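Long-range contacts in CRISPR-associated endoribonuclease Cas6 1 (Methanocaldococcus jannaschii DSM 2661, PDB 5YI6), which probably cuts CRISPR transcripts into CRISPR RNAs as an RNA-binding endoribonuclease of the Cas6 family, serving adaptive immunity against viruses and plasmids: residues I7-Q12 with A79-S84; N181-V186 with K210-Y215; P133-T138 with T148-P153. All blocks are in the same frame, centred on the assembly; numbering follows the deposited sequence.

Interaction 1 (I7-Q12 with A79-S84); sequences IELELQ and AYLYIS. With PO4 (phosphate ion), chain H.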
loop_
_atom_site.group_PDB
_atom_site.type_symbol
_atom_site.label_atom_id
_atom_site.label_comp_id
_atom_site.label_asym_id
_atom_site.label_seq_id
_atom_site.Cartn_x
_atom_site.Cartn_y
_atom_site.Cartn_z
ATOM N N ILE A 7 -0.206 -9.346 -6.086
ATOM C CA ILE A 7 0.815 -9.607 -7.089
ATOM C C ILE A 7 2.076 -8.827 -6.743
ATOM O O ILE A 7 2.058 -7.786 -6.073
ATOM C CB ILE A 7 0.373 -9.291 -8.540
ATOM C CG1 ILE A 7 0.018 -7.831 -8.705
ATOM C CG2 ILE A 7 -0.862 -10.175 -8.981
ATOM C CD1 ILE A 7 1.128 -6.956 -9.213
ATOM N N GLU A 8 3.177 -9.388 -7.163
ATOM C CA GLU A 8 4.484 -8.748 -7.152
ATOM C C GLU A 8 4.847 -8.366 -8.586
ATOM O O GLU A 8 5.124 -9.242 -9.415
ATOM C CB GLU A 8 5.487 -9.731 -6.564
ATOM C CG GLU A 8 6.950 -9.215 -6.688
ATOM C CD GLU A 8 7.934 -10.309 -6.367
ATOM O OE1 GLU A 8 8.460 -10.955 -7.306
ATOM O OE2 GLU A 8 8.169 -10.524 -5.168
ATOM N N LEU A 9 4.893 -7.071 -8.883
ATOM C CA LEU A 9 5.336 -6.620 -10.188
ATOM C C LEU A 9 6.844 -6.580 -10.175
ATOM O O LEU A 9 7.430 -5.869 -9.347
ATOM C CB LEU A 9 4.861 -5.221 -10.562
ATOM C CG LEU A 9 3.537 -4.848 -11.141
ATOM C CD1 LEU A 9 3.660 -3.359 -11.578
ATOM C CD2 LEU A 9 3.271 -5.789 -12.315
ATOM N N GLU A 10 7.455 -7.312 -11.112
ATOM C CA GLU A 10 8.905 -7.342 -11.239
ATOM C C GLU A 10 9.314 -6.256 -12.217
ATOM O O GLU A 10 8.953 -6.319 -13.398
ATOM C CB GLU A 10 9.340 -8.732 -11.735
ATOM C CG GLU A 10 8.766 -9.837 -10.836
ATOM C CD GLU A 10 9.229 -11.252 -11.216
ATOM O OE1 GLU A 10 9.950 -11.417 -12.216
ATOM O OE2 GLU A 10 8.846 -12.192 -10.506
ATOM N N LEU A 11 10.052 -5.263 -11.733
ATOM C CA LEU A 11 10.425 -4.099 -12.510
ATOM C C LEU A 11 11.921 -4.132 -12.795
ATOM O O LEU A 11 12.700 -4.648 -11.989
ATOM C CB LEU A 11 10.084 -2.798 -11.760
ATOM C CG LEU A 11 8.624 -2.660 -11.303
ATOM C CD1 LEU A 11 8.439 -1.396 -10.432
ATOM C CD2 LEU A 11 7.736 -2.570 -12.521
ATOM N N GLN A 12 12.318 -3.508 -13.903
ATOM C CA GLN A 12 13.739 -3.494 -14.277
ATOM C C GLN A 12 14.082 -2.122 -14.818
ATOM O O GLN A 12 13.432 -1.654 -15.762
ATOM C CB GLN A 12 14.026 -4.575 -15.337
ATOM C CG GLN A 12 15.466 -4.562 -15.865
ATOM C CD GLN A 12 16.393 -5.329 -14.964
ATOM O OE1 GLN A 12 16.287 -6.545 -14.870
ATOM N NE2 GLN A 12 17.322 -4.634 -14.307
ATOM N N ALA A 79 13.644 -3.942 -9.204
ATOM C CA ALA A 79 12.858 -3.487 -8.066
ATOM C C ALA A 79 11.528 -4.236 -8.106
ATOM O O ALA A 79 11.173 -4.846 -9.112
ATOM C CB ALA A 79 12.619 -1.968 -8.060
ATOM N N TYR A 80 10.833 -4.247 -6.972
ATOM C CA TYR A 80 9.615 -5.048 -6.848
ATOM C C TYR A 80 8.527 -4.162 -6.269
ATOM O O TYR A 80 8.762 -3.482 -5.276
ATOM C CB TYR A 80 9.855 -6.256 -5.941
ATOM C CG TYR A 80 10.934 -7.125 -6.565
ATOM C CD1 TYR A 80 10.587 -8.147 -7.448
ATOM C CD2 TYR A 80 12.279 -6.880 -6.319
ATOM C CE1 TYR A 80 11.556 -8.946 -8.031
ATOM C CE2 TYR A 80 13.258 -7.640 -6.944
ATOM C CZ TYR A 80 12.884 -8.670 -7.777
ATOM O OH TYR A 80 13.832 -9.461 -8.374
ATOM N N LEU A 81 7.335 -4.212 -6.860
ATOM C CA LEU A 81 6.213 -3.412 -6.375
ATOM C C LEU A 81 5.078 -4.384 -6.066
ATOM O O LEU A 81 4.640 -5.111 -6.947
ATOM C CB LEU A 81 5.806 -2.367 -7.429
ATOM C CG LEU A 81 4.512 -1.581 -7.178
ATOM C CD1 LEU A 81 4.720 -0.733 -5.908
ATOM C CD2 LEU A 81 4.158 -0.723 -8.384
ATOM N N TYR A 82 4.606 -4.396 -4.828
ATOM C CA TYR A 82 3.517 -5.295 -4.432
ATOM C C TYR A 82 2.212 -4.516 -4.513
ATOM O O TYR A 82 2.160 -3.367 -4.070
ATOM C CB TYR A 82 3.713 -5.813 -3.000
ATOM C CG TYR A 82 4.993 -6.593 -2.927
ATOM C CD1 TYR A 82 4.992 -7.958 -3.148
ATOM C CD2 TYR A 82 6.229 -5.935 -2.788
ATOM C CE1 TYR A 82 6.196 -8.693 -3.160
ATOM C CE2 TYR A 82 7.434 -6.658 -2.801
ATOM C CZ TYR A 82 7.402 -8.039 -2.994
ATOM O OH TYR A 82 8.589 -8.766 -3.026
ATOM N N ILE A 83 1.161 -5.151 -5.073
ATOM C CA ILE A 83 -0.148 -4.520 -5.237
ATOM C C ILE A 83 -1.186 -5.562 -4.853
ATOM O O ILE A 83 -1.056 -6.731 -5.225
ATOM C CB ILE A 83 -0.426 -4.061 -6.687
ATOM C CG1 ILE A 83 0.777 -3.318 -7.296
ATOM C CG2 ILE A 83 -1.705 -3.190 -6.722
ATOM C CD1 ILE A 83 0.584 -2.835 -8.800
ATOM N N SER A 84 -2.202 -5.152 -4.098
ATOM C CA SER A 84 -3.180 -6.154 -3.660
ATOM C C SER A 84 -4.556 -5.520 -3.503
ATOM O O SER A 84 -4.691 -4.316 -3.252
ATOM C CB SER A 84 -2.785 -6.823 -2.342
ATOM O OG SER A 84 -2.739 -5.867 -1.283
HETATM P P PO4 H . 13.875 -12.451 -10.662
HETATM O O1 PO4 H . 13.022 -11.680 -9.659
HETATM O O2 PO4 H . 13.201 -13.717 -11.142
HETATM O O3 PO4 H . 15.175 -12.827 -9.965
HETATM O O4 PO4 H . 14.150 -11.559 -11.857
#
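Glu8 lies alongside Tyr82, pointing the same way, so that its CB and CG brush the CE1 corner of the ring while its carboxylate stands at 80° to the ring plane. With CG anti to the backbone N (chi1 172°) and the chain extended beyond, Glu8 OE2 comes 2.8 Å from Tyr82 OH, a weak hydrogen bond at most; the stronger partner of this carboxylate is Arg63, through a salt bridge. Glu8 OE1 rests 3.5 Å from Tyr80 CD1. Tyr80 runs beside Glu8 and Glu10 CG, and its OH gives a hydrogen bond of 2.7 Å to O1 of a phosphate ion, which lies at the ring edge and also takes a bond from Lys78. Arg63 also makes a cation-pi contact with Tyr80.

Six antiparallel backbone bonds fix the register, among them Leu9 N to Leu81 O at 2.8 Å. The opposite face is all aliphatic: Ile7 CD1 meets Ile83 CG1 at 4.1 Å, and Leu9 CD1 touches both Leu81 CD2 and Ile83 CD1. Branched hydrocarbon suits this face because helix 88-101 covers it through Ile91, Val95 and Leu98, while strands 109-118 and 56-57 flank the pair in the ferredoxin-like sheet of the N-terminal RAMP domain.

Interaction 2 (N181-V186 with K210-Y215); sequences NFEFEV and KVWGDY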
loop_
_atom_site.group_PDB
_atom_site.type_symbol
_atom_site.label_atom_id
_atom_site.label_comp_id
_atom_site.label_asym_id
_atom_site.label_seq_id
_atom_site.Cartn_x
_atom_site.Cartn_y
_atom_site.Cartn_z
ATOM N N ASN A 181 -13.781 -9.595 14.683
ATOM C CA ASN A 181 -12.916 -8.773 15.490
ATOM C C ASN A 181 -11.490 -9.287 15.342
ATOM O O ASN A 181 -11.256 -10.416 14.906
ATOM C CB ASN A 181 -13.368 -8.772 16.955
ATOM C CG ASN A 181 -12.553 -7.828 17.801
ATOM O OD1 ASN A 181 -12.486 -6.636 17.518
ATOM N ND2 ASN A 181 -11.964 -8.344 18.881
ATOM N N PHE A 182 -10.542 -8.414 15.639
ATOM C CA PHE A 182 -9.161 -8.842 15.764
ATOM C C PHE A 182 -8.499 -7.964 16.809
ATOM O O PHE A 182 -9.059 -6.950 17.246
ATOM C CB PHE A 182 -8.426 -8.788 14.408
ATOM C CG PHE A 182 -7.984 -7.398 14.002
ATOM C CD1 PHE A 182 -6.644 -7.031 14.089
ATOM C CD2 PHE A 182 -8.895 -6.467 13.493
ATOM C CE1 PHE A 182 -6.227 -5.765 13.701
ATOM C CE2 PHE A 182 -8.473 -5.206 13.084
ATOM C CZ PHE A 182 -7.146 -4.848 13.203
ATOM N N GLU A 183 -7.299 -8.379 17.234
ATOM C CA GLU A 183 -6.477 -7.619 18.167
ATOM C C GLU A 183 -5.037 -7.676 17.673
ATOM O O GLU A 183 -4.696 -8.469 16.790
ATOM C CB GLU A 183 -6.575 -8.175 19.597
ATOM C CG GLU A 183 -8.012 -8.399 20.087
ATOM C CD GLU A 183 -8.758 -7.106 20.412
ATOM O OE1 GLU A 183 -8.137 -6.015 20.446
ATOM O OE2 GLU A 183 -9.976 -7.197 20.691
ATOM N N PHE A 184 -4.199 -6.819 18.246
ATOM C CA PHE A 184 -2.818 -6.805 17.819
ATOM C C PHE A 184 -1.919 -6.271 18.913
ATOM O O PHE A 184 -2.360 -5.622 19.864
ATOM C CB PHE A 184 -2.638 -6.009 16.510
ATOM C CG PHE A 184 -2.929 -4.539 16.604
ATOM C CD1 PHE A 184 -1.906 -3.613 16.753
ATOM C CD2 PHE A 184 -4.237 -4.069 16.434
ATOM C CE1 PHE A 184 -2.198 -2.226 16.787
ATOM C CE2 PHE A 184 -4.528 -2.710 16.453
ATOM C CZ PHE A 184 -3.511 -1.773 16.628
ATOM N N GLU A 185 -0.629 -6.533 18.741
ATOM C CA GLU A 185 0.381 -6.011 19.643
ATOM C C GLU A 185 1.500 -5.449 18.786
ATOM O O GLU A 185 2.071 -6.169 17.956
ATOM C CB GLU A 185 0.911 -7.085 20.588
ATOM C CG GLU A 185 2.020 -6.552 21.476
ATOM C CD GLU A 185 2.672 -7.633 22.331
ATOM O OE1 GLU A 185 2.185 -8.791 22.318
ATOM O OE2 GLU A 185 3.675 -7.314 23.012
ATOM N N VAL A 186 1.797 -4.175 18.986
ATOM C CA VAL A 186 2.860 -3.505 18.247
ATOM C C VAL A 186 4.193 -3.950 18.829
ATOM O O VAL A 186 4.450 -3.775 20.026
ATOM C CB VAL A 186 2.704 -1.978 18.320
ATOM C CG1 VAL A 186 3.851 -1.264 17.549
ATOM C CG2 VAL A 186 1.358 -1.576 17.780
ATOM N N LYS A 210 2.080 -8.150 15.964
ATOM C CA LYS A 210 1.447 -9.457 16.034
ATOM C C LYS A 210 -0.059 -9.268 15.957
ATOM O O LYS A 210 -0.576 -8.295 16.494
ATOM C CB LYS A 210 1.790 -10.135 17.358
ATOM C CG LYS A 210 3.176 -10.713 17.421
ATOM C CD LYS A 210 3.345 -11.570 18.661
ATOM C CE LYS A 210 3.611 -10.704 19.889
ATOM N NZ LYS A 210 2.379 -10.232 20.598
ATOM N N VAL A 211 -0.755 -10.207 15.322
ATOM C CA VAL A 211 -2.213 -10.137 15.222
ATOM C C VAL A 211 -2.836 -11.443 15.667
ATOM O O VAL A 211 -2.248 -12.523 15.536
ATOM C CB VAL A 211 -2.735 -9.818 13.802
ATOM C CG1 VAL A 211 -2.449 -8.409 13.427
ATOM C CG2 VAL A 211 -2.139 -10.835 12.752
ATOM N N TRP A 212 -4.068 -11.345 16.158
ATOM C CA TRP A 212 -4.848 -12.531 16.444
ATOM C C TRP A 212 -6.327 -12.135 16.345
ATOM O O TRP A 212 -6.673 -10.948 16.303
ATOM C CB TRP A 212 -4.462 -13.128 17.819
ATOM C CG TRP A 212 -4.688 -12.224 19.020
ATOM C CD1 TRP A 212 -5.795 -12.214 19.832
ATOM C CD2 TRP A 212 -3.800 -11.247 19.555
ATOM N NE1 TRP A 212 -5.648 -11.300 20.822
ATOM C CE2 TRP A 212 -4.432 -10.686 20.681
ATOM C CE3 TRP A 212 -2.523 -10.782 19.189
ATOM C CZ2 TRP A 212 -3.845 -9.703 21.449
ATOM C CZ3 TRP A 212 -1.941 -9.800 19.948
ATOM C CH2 TRP A 212 -2.606 -9.261 21.068
ATOM N N GLY A 213 -7.197 -13.140 16.284
ATOM C CA GLY A 213 -8.620 -12.906 16.109
ATOM C C GLY A 213 -9.141 -13.605 14.872
ATOM O O GLY A 213 -8.651 -14.668 14.483
ATOM N N ASP A 214 -10.139 -12.980 14.238
ATOM C CA ASP A 214 -10.838 -13.622 13.134
ATOM C C ASP A 214 -10.001 -13.532 11.861
ATOM O O ASP A 214 -9.678 -12.437 11.396
ATOM C CB ASP A 214 -12.213 -12.983 12.928
ATOM C CG ASP A 214 -13.150 -13.245 14.091
ATOM O OD1 ASP A 214 -13.186 -14.402 14.551
ATOM O OD2 ASP A 214 -13.797 -12.296 14.583
ATOM N N TYR A 215 -9.663 -14.701 11.309
ATOM C CA TYR A 215 -8.827 -14.780 10.121
ATOM C C TYR A 215 -9.403 -13.972 8.960
ATOM O O TYR A 215 -8.665 -13.246 8.288
ATOM C CB TYR A 215 -8.656 -16.243 9.724
ATOM C CG TYR A 215 -7.927 -16.443 8.419
ATOM C CD1 TYR A 215 -6.531 -16.398 8.356
ATOM C CD2 TYR A 215 -8.622 -16.707 7.252
ATOM C CE1 TYR A 215 -5.870 -16.621 7.146
ATOM C CE2 TYR A 215 -7.964 -16.895 6.042
ATOM C CZ TYR A 215 -6.592 -16.852 6.005
ATOM O OH TYR A 215 -5.947 -17.059 4.797
#
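The open end of a long antiparallel beta hairpin, strands 182-195 and 201-213, is held together here, at one edge of the four-stranded sheet in the C-terminal half of this Cas6 protein. Paired backbone bonds join Glu183 with Trp212 and Glu185 with Lys210; Glu183 N to Trp212 O is 2.8 Å.

On one face the indole of Trp212 folds across the neighbouring strand. Its CG sits between the backbone N and the carbonyl carbon (chi1 61°), which lays one ring face over Glu183 CB and Phe184 N and brings the ring edge to Glu185 CB. Glu183 CB makes a CH-pi contact over the five-membered ring, 3.8 Å from its centroid, while the far rim of the six-membered ring, at Trp212 CZ3, lies 3.7 Å from Phe184 C. A broad flat ring suits this place because it can cover backbone as well as methylene groups. Glu183 then bends at chi2, and its carboxylate leaves the ring for Tyr159 and Lys163 of helix 158-174. Asn181 ND2 gives Glu183 OE2 a further hydrogen bond of 2.9 Å, meeting it from above the carboxylate plane, whereas Asn181 OD1 turns to Lys167.

The other face is buried. Phe184 CB rests against Val211 CG1 at 3.9 Å, and the ring stacks with Tyr159; Phe182 packs between helices 158-174 and 215-224.

Opposite Phe182 stands Gly213, at phi 122° and psi -147°. With no side chain, Gly213 can adopt these angles and lets its CA come 4.1 Å from Phe182 CA. Beyond it Asp214, just before helix 215-224, donates its N-H to Asn181 O, and Asp214 OD2 uses the anti lone pair to accept Asn181 N at 2.7 Å.

Interaction 3 (P133-T138 with T148-P153); sequences PIYLKT and TYDLLP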
loop_
_atom_site.group_PDB
_atom_site.type_symbol
_atom_site.label_atom_id
_atom_site.label_comp_id
_atom_site.label_asym_id
_atom_site.label_seq_id
_atom_site.Cartn_x
_atom_site.Cartn_y
_atom_site.Cartn_z
ATOM N N PRO A 133 3.923 2.408 4.812
ATOM C CA PRO A 133 3.558 2.758 6.198
ATOM C C PRO A 133 2.064 3.065 6.324
ATOM O O PRO A 133 1.386 3.416 5.356
ATOM C CB PRO A 133 4.418 3.994 6.503
ATOM C CG PRO A 133 4.678 4.645 5.163
ATOM C CD PRO A 133 4.809 3.420 4.188
ATOM N N ILE A 134 1.569 2.960 7.576
ATOM C CA ILE A 134 0.144 3.099 7.897
ATOM C C ILE A 134 -0.153 4.548 8.217
ATOM O O ILE A 134 0.556 5.185 9.008
ATOM C CB ILE A 134 -0.249 2.168 9.057
ATOM C CG1 ILE A 134 -0.249 0.721 8.548
ATOM C CG2 ILE A 134 -1.642 2.555 9.700
ATOM C CD1 ILE A 134 -0.208 -0.323 9.661
ATOM N N TYR A 135 -1.197 5.061 7.585
ATOM C CA TYR A 135 -1.683 6.409 7.793
ATOM C C TYR A 135 -3.002 6.324 8.538
ATOM O O TYR A 135 -3.883 5.547 8.160
ATOM C CB TYR A 135 -1.860 7.106 6.445
ATOM C CG TYR A 135 -2.441 8.495 6.513
ATOM C CD1 TYR A 135 -1.774 9.518 7.164
ATOM C CD2 TYR A 135 -3.632 8.800 5.873
ATOM C CE1 TYR A 135 -2.312 10.842 7.201
ATOM C CE2 TYR A 135 -4.165 10.095 5.911
ATOM C CZ TYR A 135 -3.488 11.105 6.565
ATOM O OH TYR A 135 -3.994 12.382 6.595
ATOM N N LEU A 136 -3.144 7.130 9.594
ATOM C CA LEU A 136 -4.374 7.080 10.372
ATOM C C LEU A 136 -4.566 8.464 10.979
ATOM O O LEU A 136 -3.658 8.948 11.641
ATOM C CB LEU A 136 -4.266 6.014 11.454
ATOM C CG LEU A 136 -5.577 5.611 12.110
ATOM C CD1 LEU A 136 -6.527 4.885 11.134
ATOM C CD2 LEU A 136 -5.253 4.774 13.355
ATOM N N LYS A 137 -5.685 9.110 10.704
ATOM C CA LYS A 137 -5.801 10.506 11.120
ATOM C C LYS A 137 -7.116 10.730 11.852
ATOM O O LYS A 137 -8.063 9.948 11.744
ATOM C CB LYS A 137 -5.677 11.444 9.907
ATOM C CG LYS A 137 -6.831 11.222 8.937
ATOM C CD LYS A 137 -6.895 12.224 7.827
ATOM C CE LYS A 137 -8.148 11.977 7.016
ATOM N NZ LYS A 137 -9.306 11.801 7.933
ATOM N N THR A 138 -7.165 11.835 12.600
ATOM C CA THR A 138 -8.413 12.255 13.231
ATOM C C THR A 138 -8.419 13.777 13.242
ATOM O O THR A 138 -7.365 14.405 13.217
ATOM C CB THR A 138 -8.572 11.633 14.646
ATOM O OG1 THR A 138 -9.863 11.937 15.182
ATOM C CG2 THR A 138 -7.511 12.115 15.607
ATOM N N THR A 148 -5.814 18.427 11.038
ATOM C CA THR A 148 -5.665 16.980 10.954
ATOM C C THR A 148 -4.534 16.519 11.866
ATOM O O THR A 148 -3.399 16.997 11.744
ATOM C CB THR A 148 -5.370 16.554 9.504
ATOM O OG1 THR A 148 -6.399 17.042 8.634
ATOM C CG2 THR A 148 -5.326 15.048 9.423
ATOM N N TYR A 149 -4.824 15.571 12.759
ATOM C CA TYR A 149 -3.831 14.974 13.640
ATOM C C TYR A 149 -3.521 13.575 13.110
ATOM O O TYR A 149 -4.444 12.798 12.849
ATOM C CB TYR A 149 -4.358 14.861 15.091
ATOM C CG TYR A 149 -3.309 14.378 16.050
ATOM C CD1 TYR A 149 -2.441 15.271 16.657
ATOM C CD2 TYR A 149 -3.148 13.031 16.320
ATOM C CE1 TYR A 149 -1.461 14.846 17.516
ATOM C CE2 TYR A 149 -2.164 12.595 17.169
ATOM C CZ TYR A 149 -1.320 13.500 17.770
ATOM O OH TYR A 149 -0.319 13.056 18.611
ATOM N N ASP A 150 -2.243 13.253 12.992
ATOM C CA ASP A 150 -1.816 11.934 12.504
ATOM C C ASP A 150 -1.577 11.007 13.694
ATOM O O ASP A 150 -0.649 11.224 14.477
ATOM C CB ASP A 150 -0.552 12.080 11.660
ATOM C CG ASP A 150 -0.776 12.922 10.428
ATOM O OD1 ASP A 150 -1.925 13.003 9.954
ATOM O OD2 ASP A 150 0.205 13.514 9.943
ATOM N N LEU A 151 -2.410 9.974 13.831
ATOM C CA LEU A 151 -2.244 9.015 14.909
ATOM C C LEU A 151 -1.096 8.055 14.623
ATOM O O LEU A 151 -0.958 7.535 13.504
ATOM C CB LEU A 151 -3.525 8.207 15.093
ATOM C CG LEU A 151 -4.724 9.056 15.534
ATOM C CD1 LEU A 151 -6.009 8.245 15.455
ATOM C CD2 LEU A 151 -4.459 9.590 16.953
ATOM N N LEU A 152 -0.273 7.813 15.656
ATOM C CA LEU A 152 0.805 6.831 15.669
ATOM C C LEU A 152 0.571 5.858 16.821
ATOM O O LEU A 152 -0.221 6.176 17.722
ATOM C CB LEU A 152 2.142 7.558 15.832
ATOM C CG LEU A 152 2.372 8.611 14.736
ATOM C CD1 LEU A 152 3.598 9.460 15.073
ATOM C CD2 LEU A 152 2.522 7.927 13.365
ATOM N N PRO A 153 1.258 4.701 16.873
ATOM C CA PRO A 153 0.953 3.715 17.926
ATOM C C PRO A 153 1.109 4.216 19.351
ATOM O O PRO A 153 0.510 3.624 20.258
ATOM C CB PRO A 153 1.935 2.571 17.631
ATOM C CG PRO A 153 2.120 2.650 16.143
ATOM C CD PRO A 153 2.160 4.128 15.844
HETATM O O HOH W 1 -0.028 5.466 11.772
HETATM O O HOH W 2 -0.691 8.288 10.742
#
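Leu151 N donates to Leu136 O at 2.7 Å, a rather bent bond with 143° at the hydrogen. Two straighter backbone bonds pair Thr138 with Tyr149. Thr138 N reaches Tyr149 O in the carbonyl plane, and Tyr149 N returns a bond of 2.8 Å to Thr138 O.

Water extends the polar link where the chains separate. One molecule lies between Ile134 O and Leu151 O, while a second accepts from Leu136 N at 2.9 Å and is also within hydrogen-bonding distance of Leu151 O. Both waters lie by Leu151 O, bridging the widening gap between the chains.

The arrangement is the open mouth of the beta hairpin formed by strands 137-142 and 145-150, where the two chains begin to diverge.

Apolar contacts lie on both faces of it. Leu151 has its CG beside the backbone N (chi1 -64°), which carries Leu151 CD1 to 4.1 Å from Leu136 CD2 and brings its branches against Thr138 CG2. Branched leucines suit this side, since they pack on each other and on that methyl, and Phe158 of helix 158-174 lies against Leu136; Asn161 of the same helix neighbours both leucines. On the face that carries Lys137 and Asp150, the methylenes of Lys137 pass the methyl of Thr148, with Lys137 CD 3.6 Å from Thr148 CG2.

On that same side the carboxylate of Asp150 approaches Tyr135 obliquely, the two planes 66° apart, and Asp150 OD1 comes 3.5 Å from Tyr135 CE1. Its other oxygen, OD2, accepts the backbone N-H of Arg203 on strand 201-213.

From the N terminus, interaction 1 comes first: it closes a loop of 66 residues and joins strands 5-12 and 78-85 in the five-stranded sheet. Interaction 3 then closes the short hairpin of strands 137-142 and 145-150, and interaction 2 the longer hairpin of strands 182-195 and 201-213. The three follow in series, so none crosses or encloses another. Interactions 1 and 3 lie on opposite sides of the chain's centre, their own centres about 26 Å apart. Interactions 2 and 3 touch where Val186 CG2 meets Pro153 CB at 4.2 Å, and helix 158-174, which lies between them in sequence, packs against both.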